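Aryl acylamidase (bacterium CSBL00001, PDB 4YJ6) probably hydrolyses the amide bond of N-acylated arylamines, as an aryl acylamidase of the amidase signature family. Local coordinates at residues 47-52 with 128-133; 259-264 with 469-474. One frame throughout, in Å; residues are numbered along the deposited sequence.

Contact 1 (47-52 with 128-133); sequences AVVYKA and LGQTNS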
ATOM      1  N   ALA A  47     -13.833   5.751  -3.192  1.00 15.35           N
ATOM      2  CA  ALA A  47     -12.437   5.358  -3.414  1.00 15.12           C
ATOM      3  C   ALA A  47     -11.817   6.084  -4.614  1.00 16.60           C
ATOM      4  O   ALA A  47     -10.630   6.333  -4.639  1.00 14.62           O
ATOM      5  CB  ALA A  47     -12.361   3.824  -3.617  1.00 16.13           C
ATOM      6  N   VAL A  48     -12.628   6.422  -5.613  1.00 14.24           N
ATOM      7  CA  VAL A  48     -12.104   7.019  -6.850  1.00 13.48           C
ATOM      8  C   VAL A  48     -12.127   8.536  -6.767  1.00 16.50           C
ATOM      9  O   VAL A  48     -13.141   9.120  -6.385  1.00 18.63           O
ATOM     10  CB  VAL A  48     -12.919   6.504  -8.070  1.00 14.76           C
ATOM     11  CG1 VAL A  48     -12.467   7.195  -9.376  1.00 15.93           C
ATOM     12  CG2 VAL A  48     -12.808   4.994  -8.176  1.00 16.73           C
ATOM     13  N   VAL A  49     -11.010   9.178  -7.088  1.00 13.93           N
ATOM     14  CA  VAL A  49     -10.942  10.624  -7.054  1.00 14.53           C
ATOM     15  C   VAL A  49     -10.721  11.249  -8.434  1.00 16.48           C
ATOM     16  O   VAL A  49     -10.886  12.462  -8.592  1.00 17.20           O
ATOM     17  CB  VAL A  49      -9.853  11.127  -6.074  1.00 15.41           C
ATOM     18  CG1 VAL A  49     -10.189  10.648  -4.667  1.00 15.55           C
ATOM     19  CG2 VAL A  49      -8.443  10.648  -6.496  1.00 16.27           C
ATOM     20  N   TYR A  50     -10.346  10.449  -9.422  1.00 15.14           N
ATOM     21  CA  TYR A  50     -10.236  10.941 -10.816  1.00 14.30           C
ATOM     22  C   TYR A  50     -10.623   9.795 -11.734  1.00 15.27           C
ATOM     23  O   TYR A  50     -10.198   8.651 -11.509  1.00 13.90           O
ATOM     24  CB  TYR A  50      -8.798  11.391 -11.138  1.00 15.07           C
ATOM     25  CG  TYR A  50      -8.608  11.767 -12.594  1.00 15.39           C
ATOM     26  CD1 TYR A  50      -9.269  12.869 -13.126  1.00 17.69           C
ATOM     27  CD2 TYR A  50      -7.747  11.033 -13.431  1.00 15.55           C
ATOM     28  CE1 TYR A  50      -9.111  13.221 -14.450  1.00 21.33           C
ATOM     29  CE2 TYR A  50      -7.574  11.399 -14.775  1.00 18.03           C
ATOM     30  CZ  TYR A  50      -8.263  12.496 -15.256  1.00 19.68           C
ATOM     31  OH  TYR A  50      -8.117  12.885 -16.573  1.00 23.38           O
ATOM     32  N   LYS A  51     -11.415  10.090 -12.771  1.00 14.88           N
ATOM     33  CA  LYS A  51     -11.826   9.076 -13.721  1.00 15.24           C
ATOM     34  C   LYS A  51     -11.215   9.429 -15.062  1.00 14.31           C
ATOM     35  O   LYS A  51     -11.359  10.573 -15.531  1.00 15.93           O
ATOM     36  CB  LYS A  51     -13.358   9.036 -13.817  1.00 16.59           C
ATOM     37  CG  LYS A  51     -13.996   8.590 -12.508  1.00 17.78           C
ATOM     38  CD  LYS A  51     -15.515   8.840 -12.444  1.00 20.11           C
ATOM     39  CE  LYS A  51     -16.078   8.300 -11.116  1.00 23.67           C
ATOM     40  NZ  LYS A  51     -17.566   8.490 -11.000  1.00 27.25           N
ATOM     41  N   ALA A  52     -10.513   8.463 -15.652  1.00 12.81           N
ATOM     42  CA  ALA A  52      -9.850   8.647 -16.952  1.00 14.26           C
ATOM     43  C   ALA A  52     -10.491   7.691 -17.963  1.00 13.97           C
ATOM     44  O   ALA A  52      -9.810   6.953 -18.688  1.00 15.03           O
ATOM     45  CB  ALA A  52      -8.341   8.364 -16.843  1.00 17.04           C
ATOM     46  N   LEU A 128      -7.639   3.242 -15.307  1.00 12.22           N
ATOM     47  CA  LEU A 128      -8.985   3.826 -15.342  1.00 12.48           C
ATOM     48  C   LEU A 128      -9.094   5.139 -14.566  1.00 14.28           C
ATOM     49  O   LEU A 128     -10.117   5.817 -14.656  1.00 14.10           O
ATOM     50  CB  LEU A 128     -10.050   2.827 -14.813  1.00 14.53           C
ATOM     51  CG  LEU A 128     -10.698   2.136 -16.037  1.00 23.07           C
ATOM     52  CD1 LEU A 128      -9.755   1.070 -16.567  1.00 19.78           C
ATOM     53  CD2 LEU A 128     -12.041   1.553 -15.731  1.00 27.84           C
ATOM     54  N   GLY A 129      -8.066   5.503 -13.800  1.00 13.00           N
ATOM     55  CA  GLY A 129      -8.149   6.693 -12.951  1.00 14.27           C
ATOM     56  C   GLY A 129      -7.262   6.622 -11.717  1.00 13.96           C
ATOM     57  O   GLY A 129      -6.294   5.860 -11.710  1.00 11.64           O
ATOM     58  N   GLN A 130      -7.594   7.418 -10.694  1.00 12.73           N
ATOM     59  CA  GLN A 130      -6.785   7.509  -9.461  1.00 11.63           C
ATOM     60  C   GLN A 130      -7.638   7.269  -8.239  1.00 15.58           C
ATOM     61  O   GLN A 130      -8.840   7.558  -8.250  1.00 14.93           O
ATOM     62  CB  GLN A 130      -6.189   8.903  -9.310  1.00 13.96           C
ATOM     63  CG  GLN A 130      -5.297   9.324 -10.477  1.00 13.00           C
ATOM     64  CD  GLN A 130      -4.820  10.753 -10.321  1.00 15.57           C
ATOM     65  OE1 GLN A 130      -5.555  11.600  -9.798  1.00 17.35           O
ATOM     66  NE2 GLN A 130      -3.612  11.046 -10.804  1.00 14.55           N
ATOM     67  N   THR A 131      -6.996   6.796  -7.170  1.00 12.39           N
ATOM     68  CA  THR A 131      -7.656   6.494  -5.919  1.00 13.05           C
ATOM     69  C   THR A 131      -7.279   7.458  -4.793  1.00 13.45           C
ATOM     70  O   THR A 131      -6.206   8.063  -4.801  1.00 13.18           O
ATOM     71  CB  THR A 131      -7.302   5.047  -5.462  1.00 14.08           C
ATOM     72  OG1 THR A 131      -5.875   4.911  -5.442  1.00 12.01           O
ATOM     73  CG2 THR A 131      -7.882   4.022  -6.450  1.00 13.05           C
ATOM     74  N   ASN A 132      -8.166   7.562  -3.795  1.00 13.08           N
ATOM     75  CA  ASN A 132      -8.048   8.552  -2.714  1.00 12.89           C
ATOM     76  C   ASN A 132      -6.920   8.234  -1.719  1.00 12.29           C
ATOM     77  O   ASN A 132      -6.660   7.057  -1.435  1.00 13.17           O
ATOM     78  CB  ASN A 132      -9.370   8.553  -1.935  1.00 13.69           C
ATOM     79  CG  ASN A 132      -9.607   9.841  -1.154  1.00 13.53           C
ATOM     80  OD1 ASN A 132      -9.025  10.865  -1.427  1.00 13.86           O
ATOM     81  ND2 ASN A 132     -10.493   9.767  -0.159  1.00 14.17           N
ATOM     82  N   SER A 133      -6.306   9.297  -1.193  1.00 13.24           N
ATOM     83  CA  SER A 133      -5.276   9.233  -0.145  1.00 15.12           C
ATOM     84  C   SER A 133      -5.563  10.395   0.814  1.00 13.90           C
ATOM     85  O   SER A 133      -6.138  11.404   0.396  1.00 13.07           O
ATOM     86  CB  SER A 133      -3.864   9.405  -0.795  1.00 13.98           C
ATOM     87  OG  SER A 133      -2.818   9.663   0.174  1.00 13.68           O
TER
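Val-49 lays its CG1 methyl against the side chain of Asn-132, 3.4 Å from OD1 and 3.5 Å from CB, the two side chains crossing at about a right angle. Its other methyl, CG2, wedged between the backbone N and the carbonyl carbon (CG1 chi1 -61°), rests on Gln-130 O and the carbonyl carbon of Thr-131. An alanine here removes both methyls and would probably open a gap beside Asn-132 CB and over Gln-130 O, although the Asn-132 amide keeps its partners Asn-144, Gly-148 and Thr-150. Two N-H groups converge on one acceptor: Val-49 N reaches Gln-130 O at 2.9 Å, nearly straight at 167°, whereas Tyr-50 N adds a weak bond of 3.5 Å. This is a classic beta bulge, which shifts the register by one between the antiparallel edge strand 48-51 and the central strand 126-131 of a three-stranded mixed sheet. Within it, Gln-130 N also bonds Tyr-50 O at 3.0 Å, and the side chains of this pair share a face of the sheet. Gln-130 OE1 lies 3.5 Å from Tyr-50 CB, with amide and ring planes 66° apart, while NE2 turns to Pro-94 O.

Contact 2 (259-264 with 469-474); sequences TSALAQ and DVIAAS
Ala-261 directs its methyl at the helix, where CB meets Ile-471 CG2 at 3.8 Å. That branch of Ile-471 stands opposite the backbone N across the CA-CB bond, while CG1 (chi1 -69°) leads away from the loop; this leaves CG2 as the branch that meets Ala-261 and Leu-262. Leu-262 starts out away from the helix, yet with chi1 -66° and chi2 166° its CD2 returns to within 3.7 Å of Ile-471 CG2. Ala-472 packs against the turn's first carbonyl: its CB is 3.5 Å from Ala-261 O, and its CA makes a CA-H...O contact with that oxygen at 3.4 Å. The Gln-264 chain runs on extended beyond CG, which carries OE1 past the Ala-472 methyl, while its CB packs on Ala-472 CB at 4.0 Å. No direct hydrogen bond spans the segments; instead one water donates to Leu-262 O and Ala-472 O, each 2.8 Å from the water oxygen. Leu-262 O also accepts from Arg-479, farther along the helix. Ile-471 also touches Tyr-198 and Phe-200 of strand 198-201. The bond from Gln-264 N to Ala-261 O closes a type I beta turn, packed through small and branched apolar side chains against helix 467-480 on the large mixed sheet.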
ATOM      1  N   THR A 259       6.568 -15.366  -9.866  1.00 12.43           N
ATOM      2  CA  THR A 259       5.630 -16.501  -9.899  1.00 15.25           C
ATOM      3  C   THR A 259       6.325 -17.816  -9.566  1.00 13.90           C
ATOM      4  O   THR A 259       5.668 -18.802  -9.225  1.00 15.34           O
ATOM      5  CB  THR A 259       4.882 -16.631 -11.271  1.00 16.67           C
ATOM      6  OG1 THR A 259       5.802 -17.015 -12.290  1.00 16.98           O
ATOM      7  CG2 THR A 259       4.200 -15.319 -11.648  1.00 15.35           C
ATOM      8  N   SER A 260       7.648 -17.843  -9.670  1.00 14.00           N
ATOM      9  CA  SER A 260       8.394 -19.066  -9.425  1.00 16.22           C
ATOM     10  C   SER A 260       8.322 -19.490  -7.955  1.00 15.03           C
ATOM     11  O   SER A 260       8.560 -20.653  -7.628  1.00 16.87           O
ATOM     12  CB  SER A 260       9.857 -18.946  -9.867  1.00 18.12           C
ATOM     13  OG  SER A 260      10.606 -18.099  -8.989  1.00 16.63           O
ATOM     14  N   ALA A 261       7.997 -18.553  -7.083  1.00 11.99           N
ATOM     15  CA  ALA A 261       7.942 -18.814  -5.642  1.00 14.89           C
ATOM     16  C   ALA A 261       6.568 -19.294  -5.164  1.00 14.36           C
ATOM     17  O   ALA A 261       6.432 -19.766  -4.022  1.00 14.30           O
ATOM     18  CB  ALA A 261       8.306 -17.540  -4.898  1.00 16.29           C
ATOM     19  N   LEU A 262       5.548 -19.190  -6.010  1.00 13.59           N
ATOM     20  CA  LEU A 262       4.177 -19.488  -5.561  1.00 11.85           C
ATOM     21  C   LEU A 262       4.024 -20.917  -5.045  1.00 14.98           C
ATOM     22  O   LEU A 262       3.334 -21.134  -4.059  1.00 15.35           O
ATOM     23  CB  LEU A 262       3.140 -19.277  -6.675  1.00 14.25           C
ATOM     24  CG  LEU A 262       3.006 -17.811  -7.121  1.00 12.71           C
ATOM     25  CD1 LEU A 262       2.242 -17.722  -8.449  1.00 15.54           C
ATOM     26  CD2 LEU A 262       2.399 -16.932  -6.009  1.00 12.19           C
ATOM     27  N   ALA A 263       4.675 -21.873  -5.687  1.00 16.06           N
ATOM     28  CA  ALA A 263       4.512 -23.282  -5.293  1.00 17.25           C
ATOM     29  C   ALA A 263       5.612 -23.810  -4.383  1.00 19.02           C
ATOM     30  O   ALA A 263       5.674 -25.017  -4.106  1.00 22.20           O
ATOM     31  CB  ALA A 263       4.425 -24.166  -6.552  1.00 18.21           C
ATOM     32  N   GLN A 264       6.481 -22.936  -3.898  1.00 15.62           N
ATOM     33  CA  GLN A 264       7.681 -23.366  -3.217  1.00 18.27           C
ATOM     34  C   GLN A 264       7.419 -23.973  -1.829  1.00 21.14           C
ATOM     35  O   GLN A 264       8.154 -24.856  -1.393  1.00 20.70           O
ATOM     36  CB  GLN A 264       8.561 -22.152  -3.058  1.00 23.19           C
ATOM     37  CG  GLN A 264       9.899 -22.440  -2.544  1.00 27.78           C
ATOM     38  CD  GLN A 264      10.810 -21.277  -2.835  1.00 35.60           C
ATOM     39  OE1 GLN A 264      11.399 -20.711  -1.918  1.00 41.53           O
ATOM     40  NE2 GLN A 264      10.917 -20.887  -4.125  1.00 40.01           N
ATOM     41  N   ASP A 469      10.896 -15.161  -0.868  1.00 10.46           N
ATOM     42  CA  ASP A 469      10.557 -15.894   0.369  1.00 12.58           C
ATOM     43  C   ASP A 469       9.212 -15.386   0.895  1.00 13.49           C
ATOM     44  O   ASP A 469       8.405 -16.147   1.443  1.00 11.88           O
ATOM     45  CB  ASP A 469      11.608 -15.655   1.468  1.00 12.59           C
ATOM     46  CG  ASP A 469      12.896 -16.458   1.276  1.00 17.98           C
ATOM     47  OD1 ASP A 469      12.925 -17.386   0.435  1.00 17.64           O
ATOM     48  OD2 ASP A 469      13.883 -16.165   2.010  1.00 15.17           O
ATOM     49  N   VAL A 470       8.986 -14.083   0.782  1.00 10.72           N
ATOM     50  CA  VAL A 470       7.720 -13.486   1.242  1.00 10.55           C
ATOM     51  C   VAL A 470       6.579 -14.017   0.372  1.00 11.02           C
ATOM     52  O   VAL A 470       5.532 -14.397   0.897  1.00 11.36           O
ATOM     53  CB  VAL A 470       7.750 -11.960   1.211  1.00 11.26           C
ATOM     54  CG1 VAL A 470       6.377 -11.361   1.626  1.00 10.47           C
ATOM     55  CG2 VAL A 470       8.849 -11.440   2.156  1.00 12.08           C
ATOM     56  N   ILE A 471       6.771 -14.030  -0.942  1.00 10.70           N
ATOM     57  CA  ILE A 471       5.753 -14.583  -1.845  1.00 10.13           C
ATOM     58  C   ILE A 471       5.496 -16.063  -1.462  1.00 12.33           C
ATOM     59  O   ILE A 471       4.359 -16.485  -1.363  1.00 10.39           O
ATOM     60  CB  ILE A 471       6.188 -14.515  -3.319  1.00 10.94           C
ATOM     61  CG1 ILE A 471       6.237 -13.053  -3.820  1.00  8.80           C
ATOM     62  CG2 ILE A 471       5.260 -15.330  -4.196  1.00 10.48           C
ATOM     63  CD1 ILE A 471       4.855 -12.371  -3.942  1.00 12.15           C
ATOM     64  N   ALA A 472       6.557 -16.841  -1.270  1.00 11.15           N
ATOM     65  CA  ALA A 472       6.391 -18.288  -1.013  1.00 13.36           C
ATOM     66  C   ALA A 472       5.564 -18.504   0.263  1.00 13.50           C
ATOM     67  O   ALA A 472       4.595 -19.303   0.296  1.00 13.03           O
ATOM     68  CB  ALA A 472       7.736 -18.960  -0.871  1.00 14.18           C
ATOM     69  N   ALA A 473       5.933 -17.807   1.326  1.00 11.28           N
ATOM     70  CA  ALA A 473       5.184 -17.956   2.586  1.00 10.73           C
ATOM     71  C   ALA A 473       3.727 -17.468   2.448  1.00 14.36           C
ATOM     72  O   ALA A 473       2.794 -18.048   3.039  1.00 12.32           O
ATOM     73  CB  ALA A 473       5.898 -17.182   3.690  1.00 11.40           C
ATOM     74  N   SER A 474       3.534 -16.369   1.714  1.00 10.90           N
ATOM     75  CA  SER A 474       2.210 -15.811   1.527  1.00 11.06           C
ATOM     76  C   SER A 474       1.330 -16.813   0.791  1.00 10.95           C
ATOM     77  O   SER A 474       0.173 -17.004   1.161  1.00 12.36           O
ATOM     78  CB  SER A 474       2.289 -14.500   0.697  1.00 11.60           C
ATOM     79  OG  SER A 474       3.031 -13.509   1.400  1.00 10.27           O
TER
HETATM   80  O   HOH W   1       4.428 -21.397  -1.507  1.00 13.21           O

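How the contacts relate
Contacts 1 and 2 lie on opposite sides of the chain's centre, with their own centres 31 Å apart and their nearest atoms about 20 Å apart, so neither touches the other. They come in series: 47-52 pairs with 128-133 before 259-264 meets 469-474. They share no helix, strand or sheet. Contact 1 belongs to the small three-stranded sheet, whereas contact 2 joins the loop between helix 231-241 and strand 270-273 to helix 467-480, which packs on strands 198-201 and 443-451 of the eight-stranded sheet. Contact 1 thus closes within the first third of the chain, while contact 2 brings a late helix back to its middle, both as parts of one amidase fold.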